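Local coordinates for protein ATP-dependent 6-phosphofructokinase subunit beta (PDB 3O8O) that catalyses the ATP-dependent phosphorylation of fructose 6-phosphate to fructose 1,6-bisphosphate, the first committing step of glycolysis, as the beta subunit of an allosteric phosphofructokinase, at residues B[152-157]-B[195-200]; B[166-171]-B[201-206]; B[172-177]-B[288-293]. All coordinates share one frame; numbering follows the deposited sequence.

Interaction 1 (B[152-157]-B[195-200]); sequences GSIDND and EVMGRN. With F6P (6-O-phosphono-beta-D-fructofuranose), chain K.
Asp155 faces Gly198 at the fructose 6-phosphate site in the N-terminal phosphofructokinase domain, where the loop after strand 146-151 meets the turn that follows strand 191-196. Their CA atoms lie 4.4 Å apart, and the substrate hydroxyl O3 sits beside both residues. Asp155 contributes the largest share of the buried surface. Its CG stands anti to the carbonyl carbon (chi1 -52°), which carries the carboxylate over the Gly198 backbone and toward O3 of the sugar, as suits its predicted role as the proton acceptor of the reaction. Gly198 adopts a positive phi at which any side chain would run into the carbonyl O of Met197. Asp155 OD1 lies beside its CA, while its neighbour Arg199 turns the guanidinium toward the C1 end of the sugar. Beside this polar centre, Ile154 and Met197 form an apolar flank: Ile154 CD1 meets Met197 SD at 3.8 Å, the two apolar side chains crossing at a slant and bordering the sugar. Next to Gly198, Glu254 accepts a hydrogen bond from the N of Arg199 and also binds the sugar. One hydroxyl, F6P O3, bonds to both segments: it donates to Asp155 OD1 at 2.6 Å and accepts from Gly198 N at 3.3 Å with an N-H...O angle of 151°.

Interaction 2 (B[166-171]-B[201-206]); sequences GAYSAL and CGWLAL
Trp203 drives the edge of its indole against Tyr168, while Leu204, the next residue, presses a methyl group onto the backbone of the same helix. The closest packing is of two kinds. In the aromatic pair, the rings form a T-shaped stack with planes at 90° and centroids of the Tyr168 ring and the Trp203 six-membered ring 4.9 Å apart. Trp203 CH2 stands over one face of the tyrosine, displaced toward the rim, and lies 3.6 Å from Tyr168 CE2. The indole reaches this far because its CG is anti to the backbone N (chi1 -175°), so that the long flat group extends across the gap between the helices. On its way it passes the small Ala167, whose CB is 3.7 Å from Trp203 CZ3. The second tight spot belongs to Leu204 CD2, which settles in the first turn of helix 167-187, 3.6 Å from Leu171 N and 3.9 Å from Ala170 CB. Alanine at 167 and 170 keeps this helix face shallow enough for the larger side chains.

The other margin is looser. Leu171 CD2 meets Trp203 CH2 at 4.0 Å, and Tyr168, whose bond from the backbone points away from helix 203-212, is partly exposed, the one touching residue that is not buried. It is flanked by Tyr298, in an edge-to-face contact, and by Ile670 of helix 669-688, in the C-terminal regulatory domain.

Both helices are just beginning here, with Gly166 and Gly202 at their N-cap positions. The arrangement is the apolar packing of two helix starts in an alpha/beta kinase domain, directly behind the loops that carry the fructose 6-phosphate site.

Interaction 3 (B[172-177]-B[288-293]); sequences DRICKA and HVQRGG. With F6P (6-O-phosphono-beta-D-fructofuranose), chain K.
Arg173 reaches from helix 167-187 to the loop of Gly292 and grips its carbonyl oxygen side-on with two nitrogens. NE donates to Gly292 O at 3.0 Å with an N-H...O angle of 152°, from above the carbonyl plane. NH2 reaches the same oxygen at 3.3 Å, more bent, but in the carbonyl plane and on a lone pair. The acceptor lies in the plane of the guanidinium, at its edge. NH2 also donates to Thr294 O, and NH1 forms a salt bridge with Asp172 OD2 at 2.9 Å; all three nitrogens of this buried group thus have partners. Bends at chi2 and chi3 turn the guanidinium between Gly292 O and Asp172. Gly293, with no side chain, allows the guanidinium to lie against its backbone.

The CG1-CD1 arm of Ile174 lies against the amide oxygen of Gln290, with CD1 3.3 Å from OE1 and the two side chains crossing at a slant. This is van der Waals packing against an oxygen that already has its partner: OE1 accepts from Met197 N and NE2 donates to Gly287 O, an arrangement that fixes which way round the amide sits. Two other side chains of the loop turn to the substrate: His288 NE2 donates to the phosphate, reaching F6P O1P at 3.0 Å and 154°, and Arg291 NH1 adds a weak bond to that oxygen, while its NH2 makes a salt bridge with Asp14.

The His288 ring also packs edge-to-face on an aromatic side chain of a neighbouring subunit. Ile174 also rests on Val196 of strand 191-196 and on Leu204 and Ala208 of helix 203-212, and Cys175 touches Pro669 and Arg672 of helix 669-688.

From the N terminus, the first halves run 152-157, 166-171, 172-177 and the second 195-200, 201-206, 288-293, so every pair of contacts crosses and none nests. Interaction 1 joins the loops after strands 146-151 and 191-196, closing 37 residues that hold all of helix 167-187 and most of strand 191-196. Interaction 2 joins the starts of helices 167-187 and 203-212; its 29 residues hold the rest of the first helix and the whole strand. Interaction 3 ties helix 167-187, directly after the residues used by interaction 2, to the loop after strand 281-285, closing 110. Interactions 1 and 3 share one fructose 6-phosphate; interaction 2 backs interaction 1 through Ile154 against Ala170.

Interaction 1 (B[152-157]-B[195-200])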
loop_
_atom_site.group_PDB
_atom_site.type_symbol
_atom_site.label_atom_id
_atom_site.label_comp_id
_atom_site.label_asym_id
_atom_site.label_seq_id
_atom_site.Cartn_x
_atom_site.Cartn_y
_atom_site.Cartn_z
ATOM N N GLY B 152 36.994 17.787 -27.362
ATOM C CA GLY B 152 35.816 17.074 -27.790
ATOM C C GLY B 152 36.071 16.510 -29.168
ATOM O O GLY B 152 36.372 17.238 -30.114
ATOM N N SER B 153 35.948 15.197 -29.286
ATOM C CA SER B 153 36.159 14.535 -30.563
ATOM C C SER B 153 35.712 13.086 -30.482
ATOM O O SER B 153 35.927 12.432 -29.463
ATOM C CB SER B 153 37.636 14.598 -30.926
ATOM O OG SER B 153 37.852 13.988 -32.177
ATOM N N ILE B 154 35.089 12.582 -31.543
ATOM C CA ILE B 154 34.656 11.189 -31.517
ATOM C C ILE B 154 35.801 10.197 -31.720
ATOM O O ILE B 154 35.640 9.006 -31.419
ATOM C CB ILE B 154 33.577 10.862 -32.593
ATOM C CG1 ILE B 154 34.080 11.199 -33.989
ATOM C CG2 ILE B 154 32.313 11.607 -32.308
ATOM C CD1 ILE B 154 33.141 10.717 -35.081
ATOM N N ASP B 155 36.947 10.698 -32.205
ATOM C CA ASP B 155 38.141 9.887 -32.503
ATOM C C ASP B 155 38.949 9.312 -31.336
ATOM O O ASP B 155 39.581 8.272 -31.488
ATOM C CB ASP B 155 39.084 10.680 -33.396
ATOM C CG ASP B 155 38.384 11.250 -34.630
ATOM O OD1 ASP B 155 37.469 10.590 -35.182
ATOM O OD2 ASP B 155 38.770 12.360 -35.058
ATOM N N ASN B 156 38.918 9.980 -30.183
ATOM C CA ASN B 156 39.652 9.540 -28.991
ATOM C C ASN B 156 41.112 9.350 -29.365
ATOM O O ASN B 156 41.678 8.281 -29.162
ATOM C CB ASN B 156 39.072 8.220 -28.438
ATOM C CG ASN B 156 39.415 7.998 -26.960
ATOM O OD1 ASN B 156 39.376 8.932 -26.163
ATOM N ND2 ASN B 156 39.731 6.759 -26.590
ATOM N N ASP B 157 41.722 10.389 -29.923
ATOM C CA ASP B 157 43.117 10.292 -30.325
ATOM C C ASP B 157 44.019 11.398 -29.770
ATOM O O ASP B 157 45.040 11.725 -30.372
ATOM C CB ASP B 157 43.228 10.257 -31.849
ATOM C CG ASP B 157 42.857 11.567 -32.484
ATOM O OD1 ASP B 157 42.751 12.581 -31.767
ATOM O OD2 ASP B 157 42.680 11.589 -33.713
ATOM N N GLU B 195 33.025 0.307 -42.831
ATOM C CA GLU B 195 34.000 1.386 -42.744
ATOM C C GLU B 195 33.615 2.364 -41.627
ATOM O O GLU B 195 32.575 3.014 -41.670
ATOM C CB GLU B 195 34.079 2.140 -44.060
ATOM C CG GLU B 195 35.328 2.984 -44.149
ATOM C CD GLU B 195 35.148 4.149 -45.087
ATOM O OE1 GLU B 195 34.530 3.922 -46.166
ATOM O OE2 GLU B 195 35.619 5.269 -44.743
ATOM N N VAL B 196 34.495 2.478 -40.647
ATOM C CA VAL B 196 34.270 3.320 -39.485
ATOM C C VAL B 196 35.181 4.554 -39.395
ATOM O O VAL B 196 36.295 4.543 -39.891
ATOM C CB VAL B 196 34.424 2.446 -38.224
ATOM C CG1 VAL B 196 35.301 3.145 -37.187
ATOM C CG2 VAL B 196 33.038 2.089 -37.695
ATOM N N MET B 197 34.702 5.609 -38.746
ATOM C CA MET B 197 35.483 6.833 -38.610
ATOM C C MET B 197 36.624 6.694 -37.628
ATOM O O MET B 197 36.922 5.594 -37.159
ATOM C CB MET B 197 34.603 8.002 -38.163
ATOM C CG MET B 197 33.569 8.430 -39.171
ATOM S SD MET B 197 33.014 10.068 -38.789
ATOM C CE MET B 197 32.300 10.598 -40.336
ATOM N N GLY B 198 37.254 7.823 -37.316
ATOM C CA GLY B 198 38.356 7.817 -36.376
ATOM C C GLY B 198 39.589 8.522 -36.901
ATOM O O GLY B 198 40.606 8.625 -36.207
ATOM N N ARG B 199 39.510 9.016 -38.132
ATOM C CA ARG B 199 40.644 9.710 -38.724
ATOM C C ARG B 199 41.852 8.769 -38.747
ATOM O O ARG B 199 41.866 7.774 -39.477
ATOM C CB ARG B 199 40.965 10.950 -37.898
ATOM C CG ARG B 199 41.949 11.888 -38.531
ATOM C CD ARG B 199 42.114 13.142 -37.671
ATOM N NE ARG B 199 40.908 13.968 -37.590
ATOM C CZ ARG B 199 40.515 14.814 -38.542
ATOM N NH1 ARG B 199 41.234 14.947 -39.646
ATOM N NH2 ARG B 199 39.402 15.530 -38.413
ATOM N N ASN B 200 42.855 9.063 -37.927
ATOM C CA ASN B 200 44.056 8.231 -37.904
ATOM C C ASN B 200 44.152 7.356 -36.678
ATOM O O ASN B 200 45.169 6.698 -36.458
ATOM C CB ASN B 200 45.314 9.102 -38.005
ATOM C CG ASN B 200 45.384 9.893 -39.321
ATOM O OD1 ASN B 200 45.318 9.316 -40.414
ATOM N ND2 ASN B 200 45.522 11.214 -39.216
HETATM O O1 F6P K . 36.971 15.285 -36.364
HETATM C C1 F6P K . 37.441 14.023 -36.836
HETATM C C2 F6P K . 36.422 13.431 -37.810
HETATM O O2 F6P K . 35.162 13.219 -37.188
HETATM C C3 F6P K . 36.888 12.094 -38.383
HETATM O O3 F6P K . 36.468 10.983 -37.582
HETATM C C4 F6P K . 36.286 12.160 -39.820
HETATM O O4 F6P K . 36.981 11.317 -40.744
HETATM C C5 F6P K . 36.403 13.684 -40.133
HETATM O O5 F6P K . 36.195 14.318 -38.871
HETATM C C6 F6P K . 35.287 14.211 -41.004
HETATM O O6 F6P K . 35.561 15.604 -41.166
HETATM P P F6P K . 34.379 16.301 -42.005
HETATM O O1P F6P K . 33.125 16.194 -41.218
HETATM O O2P F6P K . 34.721 17.860 -42.208
HETATM O O3P F6P K . 34.167 15.559 -43.437
#

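Interaction 2 (B[166-171]-B[201-206])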
loop_
_atom_site.group_PDB
_atom_site.type_symbol
_atom_site.label_atom_id
_atom_site.label_comp_id
_atom_site.label_asym_id
_atom_site.label_seq_id
_atom_site.Cartn_x
_atom_site.Cartn_y
_atom_site.Cartn_z
ATOM N N GLY B 166 32.650 12.638 -26.565
ATOM C CA GLY B 166 32.038 12.209 -27.815
ATOM C C GLY B 166 32.502 10.856 -28.324
ATOM O O GLY B 166 31.829 10.221 -29.143
ATOM N N ALA B 167 33.654 10.407 -27.836
ATOM C CA ALA B 167 34.203 9.130 -28.260
ATOM C C ALA B 167 33.212 7.993 -28.062
ATOM O O ALA B 167 32.772 7.362 -29.026
ATOM C CB ALA B 167 35.469 8.851 -27.504
ATOM N N TYR B 168 32.863 7.725 -26.812
ATOM C CA TYR B 168 31.922 6.653 -26.529
ATOM C C TYR B 168 30.558 6.805 -27.197
ATOM O O TYR B 168 29.889 5.810 -27.471
ATOM C CB TYR B 168 31.757 6.496 -25.035
ATOM C CG TYR B 168 32.940 5.815 -24.422
ATOM C CD1 TYR B 168 33.878 6.524 -23.666
ATOM C CD2 TYR B 168 33.112 4.448 -24.580
ATOM C CE1 TYR B 168 34.952 5.873 -23.077
ATOM C CE2 TYR B 168 34.169 3.786 -24.003
ATOM C CZ TYR B 168 35.093 4.493 -23.247
ATOM O OH TYR B 168 36.149 3.809 -22.654
ATOM N N SER B 169 30.136 8.038 -27.457
ATOM C CA SER B 169 28.862 8.254 -28.124
ATOM C C SER B 169 29.012 7.740 -29.552
ATOM O O SER B 169 28.136 7.061 -30.085
ATOM C CB SER B 169 28.490 9.741 -28.140
ATOM O OG SER B 169 28.180 10.218 -26.842
ATOM N N ALA B 170 30.129 8.075 -30.180
ATOM C CA ALA B 170 30.382 7.612 -31.527
ATOM C C ALA B 170 30.407 6.077 -31.496
ATOM O O ALA B 170 29.798 5.421 -32.347
ATOM C CB ALA B 170 31.693 8.150 -31.999
ATOM N N LEU B 171 31.094 5.510 -30.503
ATOM C CA LEU B 171 31.177 4.056 -30.375
ATOM C C LEU B 171 29.792 3.427 -30.281
ATOM O O LEU B 171 29.567 2.348 -30.814
ATOM C CB LEU B 171 32.003 3.664 -29.145
ATOM C CG LEU B 171 32.027 2.161 -28.781
ATOM C CD1 LEU B 171 32.586 1.367 -29.945
ATOM C CD2 LEU B 171 32.854 1.931 -27.488
ATOM N N CYS B 201 43.096 7.359 -35.874
ATOM C CA CYS B 201 43.060 6.549 -34.667
ATOM C C CYS B 201 42.198 5.342 -34.924
ATOM O O CYS B 201 41.318 5.372 -35.775
ATOM C CB CYS B 201 42.487 7.342 -33.513
ATOM S SG CYS B 201 42.647 6.459 -31.969
ATOM N N GLY B 202 42.453 4.270 -34.201
ATOM C CA GLY B 202 41.675 3.066 -34.414
ATOM C C GLY B 202 40.906 2.653 -33.178
ATOM O O GLY B 202 40.399 1.528 -33.089
ATOM N N TRP B 203 40.813 3.573 -32.220
ATOM C CA TRP B 203 40.098 3.321 -30.971
ATOM C C TRP B 203 38.651 2.883 -31.211
ATOM O O TRP B 203 38.169 1.948 -30.570
ATOM C CB TRP B 203 40.102 4.572 -30.093
ATOM C CG TRP B 203 39.496 4.305 -28.769
ATOM C CD1 TRP B 203 40.094 3.707 -27.692
ATOM C CD2 TRP B 203 38.148 4.558 -28.393
ATOM N NE1 TRP B 203 39.193 3.572 -26.666
ATOM C CE2 TRP B 203 37.989 4.090 -27.070
ATOM C CE3 TRP B 203 37.055 5.132 -29.045
ATOM C CZ2 TRP B 203 36.778 4.185 -26.386
ATOM C CZ3 TRP B 203 35.854 5.223 -28.367
ATOM C CH2 TRP B 203 35.725 4.752 -27.047
ATOM N N LEU B 204 37.967 3.575 -32.123
ATOM C CA LEU B 204 36.593 3.256 -32.477
ATOM C C LEU B 204 36.447 1.895 -33.149
ATOM O O LEU B 204 35.554 1.115 -32.788
ATOM C CB LEU B 204 36.011 4.321 -33.394
ATOM C CG LEU B 204 35.605 5.632 -32.720
ATOM C CD1 LEU B 204 35.216 6.649 -33.788
ATOM C CD2 LEU B 204 34.449 5.401 -31.759
ATOM N N ALA B 205 37.308 1.602 -34.122
ATOM C CA ALA B 205 37.245 0.314 -34.819
ATOM C C ALA B 205 37.532 -0.855 -33.863
ATOM O O ALA B 205 36.848 -1.870 -33.887
ATOM C CB ALA B 205 38.231 0.299 -35.982
ATOM N N LEU B 206 38.543 -0.703 -33.018
ATOM C CA LEU B 206 38.898 -1.748 -32.067
ATOM C C LEU B 206 37.742 -2.059 -31.095
ATOM O O LEU B 206 37.215 -3.190 -31.095
ATOM C CB LEU B 206 40.152 -1.324 -31.299
ATOM C CG LEU B 206 40.614 -2.072 -30.042
ATOM C CD1 LEU B 206 40.867 -3.563 -30.312
ATOM C CD2 LEU B 206 41.882 -1.391 -29.548
#

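Interaction 3 (B[172-177]-B[288-293])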
loop_
_atom_site.group_PDB
_atom_site.type_symbol
_atom_site.label_atom_id
_atom_site.label_comp_id
_atom_site.label_asym_id
_atom_site.label_seq_id
_atom_site.Cartn_x
_atom_site.Cartn_y
_atom_site.Cartn_z
ATOM N N ASP B 172 28.876 4.105 -29.579
ATOM C CA ASP B 172 27.480 3.662 -29.414
ATOM C C ASP B 172 26.801 3.664 -30.785
ATOM O O ASP B 172 26.154 2.706 -31.190
ATOM C CB ASP B 172 26.739 4.629 -28.473
ATOM C CG ASP B 172 25.304 4.200 -28.186
ATOM O OD1 ASP B 172 25.088 3.289 -27.344
ATOM O OD2 ASP B 172 24.395 4.785 -28.815
ATOM N N ARG B 173 26.958 4.762 -31.499
ATOM C CA ARG B 173 26.376 4.865 -32.813
ATOM C C ARG B 173 26.851 3.734 -33.710
ATOM O O ARG B 173 26.060 3.138 -34.443
ATOM C CB ARG B 173 26.732 6.219 -33.432
ATOM C CG ARG B 173 25.514 7.069 -33.712
ATOM C CD ARG B 173 24.675 7.225 -32.444
ATOM N NE ARG B 173 25.030 8.434 -31.712
ATOM C CZ ARG B 173 24.901 8.574 -30.398
ATOM N NH1 ARG B 173 24.435 7.570 -29.670
ATOM N NH2 ARG B 173 25.219 9.721 -29.818
ATOM N N ILE B 174 28.152 3.439 -33.640
ATOM C CA ILE B 174 28.764 2.385 -34.456
ATOM C C ILE B 174 28.162 1.021 -34.155
ATOM O O ILE B 174 27.666 0.351 -35.052
ATOM C CB ILE B 174 30.326 2.328 -34.250
ATOM C CG1 ILE B 174 30.983 3.561 -34.895
ATOM C CG2 ILE B 174 30.902 1.045 -34.861
ATOM C CD1 ILE B 174 32.426 3.787 -34.514
ATOM N N CYS B 175 28.194 0.633 -32.887
ATOM C CA CYS B 175 27.678 -0.655 -32.469
ATOM C C CYS B 175 26.219 -0.806 -32.777
ATOM O O CYS B 175 25.745 -1.934 -32.942
ATOM C CB CYS B 175 27.880 -0.864 -30.982
ATOM S SG CYS B 175 29.597 -0.864 -30.498
ATOM N N LYS B 176 25.497 0.312 -32.853
ATOM C CA LYS B 176 24.070 0.246 -33.160
ATOM C C LYS B 176 23.884 -0.068 -34.636
ATOM O O LYS B 176 23.025 -0.861 -34.997
ATOM C CB LYS B 176 23.367 1.555 -32.763
ATOM N N ALA B 177 24.717 0.530 -35.480
ATOM C CA ALA B 177 24.623 0.290 -36.908
ATOM C C ALA B 177 25.041 -1.143 -37.225
ATOM O O ALA B 177 24.390 -1.841 -38.003
ATOM C CB ALA B 177 25.496 1.266 -37.644
ATOM N N HIS B 288 28.938 10.111 -41.150
ATOM C CA HIS B 288 28.577 10.982 -40.035
ATOM C C HIS B 288 27.516 10.577 -39.007
ATOM O O HIS B 288 27.373 11.265 -38.000
ATOM C CB HIS B 288 28.246 12.371 -40.577
ATOM C CG HIS B 288 29.379 13.004 -41.318
ATOM N ND1 HIS B 288 29.727 12.633 -42.597
ATOM C CD2 HIS B 288 30.277 13.944 -40.938
ATOM C CE1 HIS B 288 30.791 13.319 -42.973
ATOM N NE2 HIS B 288 31.145 14.121 -41.985
ATOM N N VAL B 289 26.766 9.498 -39.220
ATOM C CA VAL B 289 25.790 9.143 -38.193
ATOM C C VAL B 289 26.622 8.928 -36.935
ATOM O O VAL B 289 26.117 8.964 -35.824
ATOM C CB VAL B 289 24.990 7.825 -38.490
ATOM C CG1 VAL B 289 24.437 7.824 -39.908
ATOM C CG2 VAL B 289 25.849 6.622 -38.226
ATOM N N GLN B 290 27.916 8.708 -37.123
ATOM C CA GLN B 290 28.808 8.492 -35.999
ATOM C C GLN B 290 29.031 9.803 -35.250
ATOM O O GLN B 290 29.443 9.807 -34.088
ATOM C CB GLN B 290 30.143 7.933 -36.493
ATOM C CG GLN B 290 30.015 6.622 -37.252
ATOM C CD GLN B 290 31.313 6.196 -37.909
ATOM O OE1 GLN B 290 32.231 5.686 -37.252
ATOM N NE2 GLN B 290 31.402 6.415 -39.216
ATOM N N ARG B 291 28.743 10.913 -35.920
ATOM C CA ARG B 291 28.927 12.237 -35.338
ATOM C C ARG B 291 27.652 12.783 -34.710
ATOM O O ARG B 291 27.708 13.659 -33.851
ATOM C CB ARG B 291 29.420 13.201 -36.421
ATOM C CG ARG B 291 30.847 12.945 -36.844
ATOM C CD ARG B 291 31.817 13.619 -35.888
ATOM N NE ARG B 291 31.839 15.055 -36.121
ATOM C CZ ARG B 291 32.309 15.604 -37.232
ATOM N NH1 ARG B 291 32.801 14.827 -38.196
ATOM N NH2 ARG B 291 32.258 16.919 -37.400
ATOM N N GLY B 292 26.511 12.257 -35.148
ATOM C CA GLY B 292 25.227 12.704 -34.640
ATOM C C GLY B 292 24.733 11.993 -33.394
ATOM O O GLY B 292 25.483 11.275 -32.714
ATOM N N GLY B 293 23.454 12.193 -33.094
ATOM C CA GLY B 293 22.898 11.577 -31.912
ATOM C C GLY B 293 23.185 12.367 -30.646
ATOM O O GLY B 293 24.081 13.210 -30.599
HETATM O O1 F6P K . 36.971 15.285 -36.364
HETATM C C1 F6P K . 37.441 14.023 -36.836
HETATM C C2 F6P K . 36.422 13.431 -37.810
HETATM O O2 F6P K . 35.162 13.219 -37.188
HETATM C C3 F6P K . 36.888 12.094 -38.383
HETATM O O3 F6P K . 36.468 10.983 -37.582
HETATM C C4 F6P K . 36.286 12.160 -39.820
HETATM O O4 F6P K . 36.981 11.317 -40.744
HETATM C C5 F6P K . 36.403 13.684 -40.133
HETATM O O5 F6P K . 36.195 14.318 -38.871
HETATM C C6 F6P K . 35.287 14.211 -41.004
HETATM O O6 F6P K . 35.561 15.604 -41.166
HETATM P P F6P K . 34.379 16.301 -42.005
HETATM O O1P F6P K . 33.125 16.194 -41.218
HETATM O O2P F6P K . 34.721 17.860 -42.208
HETATM O O3P F6P K . 34.167 15.559 -43.437
#